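Local coordinates for protein URE2 (Lodderomyces elongisporus NRRL YB-4239, PDB 4EXJ) that is of unknown function but belongs to the glutathione S-transferase superfamily and probably binds glutathione, perhaps acting as a transferase or in transcription regulation, at residues B[4-17]-B[54-68]. Residues are numbered along the deposited sequence; the frame is centred on the assembly and turned at random.
Sequences AILYTGPTGNGRKP and VPTLVDDKGTPITES. With SO4 (sulfate ion), chain G.
Ser68 holds OG trans to its backbone N (chi1 -165°), which sends the hydroxyl across to Asn13, while Tyr7, with CG trans to the carbonyl carbon (chi1 -65°), turns a ring edge toward Val58. Both meetings belong to the thioredoxin-like N-terminal domain of the glutathione S-transferase fold: Tyr7 and Val58 lie where the first strand is paired with the strand after the cis-proline, whereas Ser68 and Asn13 tie a helix start to the loop before helix 15-23. Strands 4-8 and 56-58 run antiparallel in the middle of the four-stranded sheet. Two hydrogen-bonded pairs, Ile5 with Val58 and Tyr7 with Thr56, supply four backbone bonds, among them Tyr7 N to Thr56 O at 2.7 Å. On the face bearing Tyr7, Val58 CG2 lies in the plane of the ring, 3.7 Å from Tyr7 CE2, and Ile5 CG2 covers part of one ring face. On the other face Leu57 CD1 packs against Leu6 CB, and Leu6 CD1 lies 4.0 Å from Pro55 CB.

Pro55, preceded by a cis peptide bond, is wedged between the strand end and the first turn of helix 15-23, where its CG touches Pro17 CG. Its neighbour Val54 pushes CG2 toward Thr11 OG1, which in turn accepts from Gly14 N in an ST motif. This cis-proline loop is a hallmark of thioredoxin-like folds and commonly borders the glutathione site in relatives. A water bridges Asn13 ND2 and Val54 O, and Lys16 NZ, also bonded to Asn69 and Gln106, donates to Asn13 OD1. At the N-terminus of helix 68-79, Ser68 OG donates a hydrogen bond to Asn13 O, 2.6 Å away, from a position tilted 16° out of the carbonyl plane.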
loop_
_atom_site.group_PDB
_atom_site.type_symbol
_atom_site.label_atom_id
_atom_site.label_comp_id
_atom_site.label_asym_id
_atom_site.label_seq_id
_atom_site.Cartn_x
_atom_site.Cartn_y
_atom_site.Cartn_z
ATOM N N ALA B 4 -0.350 24.887 -6.480
ATOM C CA ALA B 4 0.008 23.646 -5.803
ATOM C C ALA B 4 1.530 23.470 -5.748
ATOM O O ALA B 4 2.245 23.833 -6.691
ATOM C CB ALA B 4 -0.657 22.458 -6.501
ATOM N N ILE B 5 2.010 22.893 -4.647
ATOM C CA ILE B 5 3.430 22.634 -4.452
ATOM C C ILE B 5 3.691 21.156 -4.158
ATOM O O ILE B 5 3.158 20.607 -3.186
ATOM C CB ILE B 5 3.990 23.388 -3.227
ATOM C CG1 ILE B 5 3.637 24.875 -3.278
ATOM C CG2 ILE B 5 5.502 23.143 -3.103
ATOM C CD1 ILE B 5 3.991 25.614 -1.994
ATOM N N LEU B 6 4.549 20.536 -4.962
ATOM C CA LEU B 6 4.981 19.172 -4.682
ATOM C C LEU B 6 6.332 19.184 -3.982
ATOM O O LEU B 6 7.355 19.559 -4.572
ATOM C CB LEU B 6 5.063 18.369 -5.979
ATOM C CG LEU B 6 5.577 16.930 -5.814
ATOM C CD1 LEU B 6 4.539 16.054 -5.127
ATOM C CD2 LEU B 6 5.859 16.397 -7.203
ATOM N N TYR B 7 6.334 18.808 -2.715
ATOM C CA TYR B 7 7.574 18.639 -1.964
ATOM C C TYR B 7 8.006 17.196 -2.176
ATOM O O TYR B 7 7.265 16.260 -1.866
ATOM C CB TYR B 7 7.381 18.902 -0.482
ATOM C CG TYR B 7 7.013 20.339 -0.174
ATOM C CD1 TYR B 7 8.005 21.306 -0.063
ATOM C CD2 TYR B 7 5.692 20.723 -0.015
ATOM C CE1 TYR B 7 7.698 22.619 0.210
ATOM C CE2 TYR B 7 5.366 22.057 0.264
ATOM C CZ TYR B 7 6.384 22.992 0.372
ATOM O OH TYR B 7 6.101 24.312 0.645
ATOM N N THR B 8 9.187 17.009 -2.734
ATOM C CA THR B 8 9.598 15.645 -3.036
ATOM C C THR B 8 11.110 15.482 -3.058
ATOM O O THR B 8 11.850 16.441 -2.835
ATOM C CB THR B 8 8.949 15.166 -4.359
ATOM O OG1 THR B 8 9.143 13.747 -4.510
ATOM C CG2 THR B 8 9.509 15.898 -5.560
ATOM N N GLY B 9 11.555 14.259 -3.320
ATOM C CA GLY B 9 12.977 13.937 -3.361
ATOM C C GLY B 9 13.188 12.992 -4.520
ATOM O O GLY B 9 12.238 12.433 -5.028
ATOM N N PRO B 10 14.438 12.818 -4.950
ATOM C CA PRO B 10 14.725 11.936 -6.084
ATOM C C PRO B 10 14.761 10.467 -5.671
ATOM O O PRO B 10 15.814 9.815 -5.695
ATOM C CB PRO B 10 16.111 12.421 -6.537
ATOM C CG PRO B 10 16.752 12.884 -5.244
ATOM C CD PRO B 10 15.633 13.555 -4.495
ATOM N N THR B 11 13.603 9.936 -5.297
ATOM C CA THR B 11 13.538 8.576 -4.776
ATOM C C THR B 11 12.444 7.738 -5.446
ATOM O O THR B 11 11.673 8.229 -6.293
ATOM C CB THR B 11 13.252 8.587 -3.290
ATOM O OG1 THR B 11 11.945 9.140 -3.096
ATOM C CG2 THR B 11 14.293 9.448 -2.541
ATOM N N GLY B 12 12.376 6.467 -5.063
ATOM C CA GLY B 12 11.366 5.571 -5.642
ATOM C C GLY B 12 9.960 6.080 -5.390
ATOM O O GLY B 12 9.078 5.926 -6.250
ATOM N N ASN B 13 9.733 6.687 -4.226
ATOM C CA ASN B 13 8.416 7.310 -4.007
ATOM C C ASN B 13 8.313 8.754 -4.493
ATOM O O ASN B 13 7.265 9.176 -4.992
ATOM C CB ASN B 13 8.019 7.254 -2.525
ATOM C CG ASN B 13 7.366 5.933 -2.139
ATOM O OD1 ASN B 13 6.766 5.248 -2.974
ATOM N ND2 ASN B 13 7.487 5.573 -0.878
ATOM N N GLY B 14 9.403 9.515 -4.366
ATOM C CA GLY B 14 9.373 10.924 -4.707
ATOM C C GLY B 14 9.099 11.210 -6.173
ATOM O O GLY B 14 8.467 12.205 -6.518
ATOM N N ARG B 15 9.604 10.339 -7.047
ATOM C CA ARG B 15 9.615 10.623 -8.472
ATOM C C ARG B 15 8.277 10.351 -9.140
ATOM O O ARG B 15 8.029 10.849 -10.210
ATOM C CB ARG B 15 10.750 9.840 -9.158
ATOM C CG ARG B 15 12.119 10.478 -8.942
ATOM C CD ARG B 15 13.200 9.385 -9.066
ATOM N NE ARG B 15 14.551 9.929 -9.160
ATOM C CZ ARG B 15 15.623 9.145 -9.198
ATOM N NH1 ARG B 15 15.460 7.828 -9.116
ATOM N NH2 ARG B 15 16.846 9.673 -9.307
ATOM N N LYS B 16 7.413 9.577 -8.494
ATOM C CA LYS B 16 6.174 9.185 -9.155
ATOM C C LYS B 16 5.263 10.365 -9.523
ATOM O O LYS B 16 4.917 10.547 -10.693
ATOM C CB LYS B 16 5.432 8.177 -8.307
ATOM C CG LYS B 16 6.092 6.813 -8.273
ATOM C CD LYS B 16 5.203 5.827 -7.547
ATOM C CE LYS B 16 5.983 4.951 -6.659
ATOM N NZ LYS B 16 5.232 4.388 -5.490
ATOM N N PRO B 17 4.847 11.166 -8.528
ATOM C CA PRO B 17 3.968 12.291 -8.864
ATOM C C PRO B 17 4.703 13.381 -9.642
ATOM O O PRO B 17 4.096 14.122 -10.406
ATOM C CB PRO B 17 3.469 12.790 -7.481
ATOM C CG PRO B 17 4.471 12.280 -6.494
ATOM C CD PRO B 17 5.086 11.027 -7.078
ATOM N N VAL B 54 8.757 11.717 1.928
ATOM C CA VAL B 54 8.370 12.384 0.710
ATOM C C VAL B 54 7.558 11.407 -0.080
ATOM O O VAL B 54 7.699 10.241 0.113
ATOM C CB VAL B 54 9.569 12.806 -0.147
ATOM C CG1 VAL B 54 10.369 13.816 0.534
ATOM C CG2 VAL B 54 10.391 11.615 -0.588
ATOM N N PRO B 55 6.725 11.872 -0.978
ATOM C CA PRO B 55 6.466 13.273 -1.235
ATOM C C PRO B 55 5.213 13.781 -0.561
ATOM O O PRO B 55 4.477 13.029 -0.053
ATOM C CB PRO B 55 6.222 13.280 -2.722
ATOM C CG PRO B 55 5.629 11.969 -3.004
ATOM C CD PRO B 55 6.108 11.021 -1.996
ATOM N N THR B 56 5.019 15.086 -0.598
ATOM C CA THR B 56 3.768 15.702 -0.172
ATOM C C THR B 56 3.353 16.700 -1.234
ATOM O O THR B 56 4.145 17.547 -1.636
ATOM C CB THR B 56 3.955 16.489 1.132
ATOM O OG1 THR B 56 4.433 15.623 2.144
ATOM C CG2 THR B 56 2.608 17.070 1.588
ATOM N N LEU B 57 2.103 16.629 -1.674
ATOM C CA LEU B 57 1.545 17.665 -2.514
ATOM C C LEU B 57 0.673 18.583 -1.673
ATOM O O LEU B 57 -0.289 18.123 -1.073
ATOM C CB LEU B 57 0.674 17.034 -3.586
ATOM C CG LEU B 57 0.057 18.019 -4.565
ATOM C CD1 LEU B 57 1.138 18.728 -5.386
ATOM C CD2 LEU B 57 -0.897 17.267 -5.472
ATOM N N VAL B 58 0.992 19.874 -1.631
ATOM C CA VAL B 58 0.085 20.823 -0.992
ATOM C C VAL B 58 -0.812 21.374 -2.103
ATOM O O VAL B 58 -0.317 21.910 -3.085
ATOM C CB VAL B 58 0.847 21.953 -0.277
ATOM C CG1 VAL B 58 -0.142 22.976 0.296
ATOM C CG2 VAL B 58 1.731 21.383 0.831
ATOM N N ASP B 59 -2.124 21.203 -1.982
ATOM C CA ASP B 59 -3.001 21.504 -3.114
ATOM C C ASP B 59 -3.265 22.999 -3.226
ATOM O O ASP B 59 -2.781 23.788 -2.406
ATOM C CB ASP B 59 -4.316 20.713 -3.049
ATOM C CG ASP B 59 -5.273 21.247 -1.999
ATOM O OD1 ASP B 59 -4.938 22.257 -1.348
ATOM O OD2 ASP B 59 -6.355 20.642 -1.818
ATOM N N ASP B 60 -4.025 23.379 -4.249
ATOM C CA ASP B 60 -4.245 24.792 -4.541
ATOM C C ASP B 60 -5.140 25.492 -3.519
ATOM O O ASP B 60 -5.506 26.650 -3.709
ATOM C CB ASP B 60 -4.783 24.982 -5.966
ATOM C CG ASP B 60 -6.172 24.395 -6.160
ATOM O OD1 ASP B 60 -6.750 23.857 -5.193
ATOM O OD2 ASP B 60 -6.685 24.472 -7.298
ATOM N N LYS B 61 -5.480 24.792 -2.439
ATOM C CA LYS B 61 -6.239 25.390 -1.336
ATOM C C LYS B 61 -5.444 25.330 -0.037
ATOM O O LYS B 61 -5.916 25.779 1.005
ATOM C CB LYS B 61 -7.589 24.695 -1.151
ATOM C CG LYS B 61 -8.563 24.870 -2.314
ATOM C CD LYS B 61 -9.792 23.981 -2.136
ATOM C CE LYS B 61 -10.692 23.996 -3.369
ATOM N NZ LYS B 61 -10.060 23.332 -4.546
ATOM N N GLY B 62 -4.243 24.752 -0.101
ATOM C CA GLY B 62 -3.353 24.702 1.057
ATOM C C GLY B 62 -3.370 23.420 1.885
ATOM O O GLY B 62 -2.706 23.342 2.920
ATOM N N THR B 63 -4.072 22.398 1.423
ATOM C CA THR B 63 -4.221 21.117 2.113
ATOM C C THR B 63 -3.191 20.080 1.634
ATOM O O THR B 63 -3.055 19.874 0.456
ATOM C CB THR B 63 -5.591 20.523 1.749
ATOM O OG1 THR B 63 -6.623 21.398 2.173
ATOM C CG2 THR B 63 -5.808 19.222 2.342
ATOM N N PRO B 64 -2.487 19.426 2.537
ATOM C CA PRO B 64 -1.518 18.425 2.107
ATOM C C PRO B 64 -2.193 17.121 1.694
ATOM O O PRO B 64 -3.134 16.660 2.361
ATOM C CB PRO B 64 -0.649 18.205 3.350
ATOM C CG PRO B 64 -1.237 19.036 4.450
ATOM C CD PRO B 64 -2.568 19.533 4.001
ATOM N N ILE B 65 -1.711 16.559 0.586
ATOM C CA ILE B 65 -2.090 15.234 0.114
ATOM C C ILE B 65 -0.809 14.399 0.255
ATOM O O ILE B 65 0.257 14.829 -0.188
ATOM C CB ILE B 65 -2.474 15.258 -1.380
ATOM C CG1 ILE B 65 -3.417 16.415 -1.708
ATOM C CG2 ILE B 65 -3.105 13.931 -1.805
ATOM C CD1 ILE B 65 -4.779 16.280 -1.079
ATOM N N THR B 66 -0.894 13.237 0.894
ATOM C CA THR B 66 0.316 12.433 1.121
ATOM C C THR B 66 0.136 11.035 0.540
ATOM O O THR B 66 -0.959 10.692 0.075
ATOM C CB THR B 66 0.674 12.299 2.605
ATOM O OG1 THR B 66 -0.332 11.533 3.288
ATOM C CG2 THR B 66 0.834 13.693 3.267
ATOM N N GLU B 67 1.227 10.258 0.592
ATOM C CA GLU B 67 1.338 8.867 0.062
ATOM C C GLU B 67 1.469 8.893 -1.471
ATOM O O GLU B 67 0.552 9.269 -2.187
ATOM C CB GLU B 67 0.197 7.944 0.549
ATOM C CG GLU B 67 0.032 7.865 2.069
ATOM C CD GLU B 67 1.249 7.291 2.782
ATOM O OE1 GLU B 67 1.850 6.328 2.266
ATOM O OE2 GLU B 67 1.597 7.802 3.865
ATOM N N SER B 68 2.647 8.511 -1.964
ATOM C CA SER B 68 2.976 8.700 -3.353
ATOM C C SER B 68 1.898 8.197 -4.321
ATOM O O SER B 68 1.532 8.910 -5.254
ATOM C CB SER B 68 4.315 8.018 -3.645
ATOM O OG SER B 68 4.809 8.472 -4.878
HETATM S S SO4 G . 14.275 4.455 -2.403
HETATM O O1 SO4 G . 15.264 3.660 -3.176
HETATM O O2 SO4 G . 13.175 4.750 -3.189
HETATM O O3 SO4 G . 13.834 3.648 -1.252
HETATM O O4 SO4 G . 14.952 5.657 -1.885
HETATM O O HOH W 1 8.837 7.665 0.796
#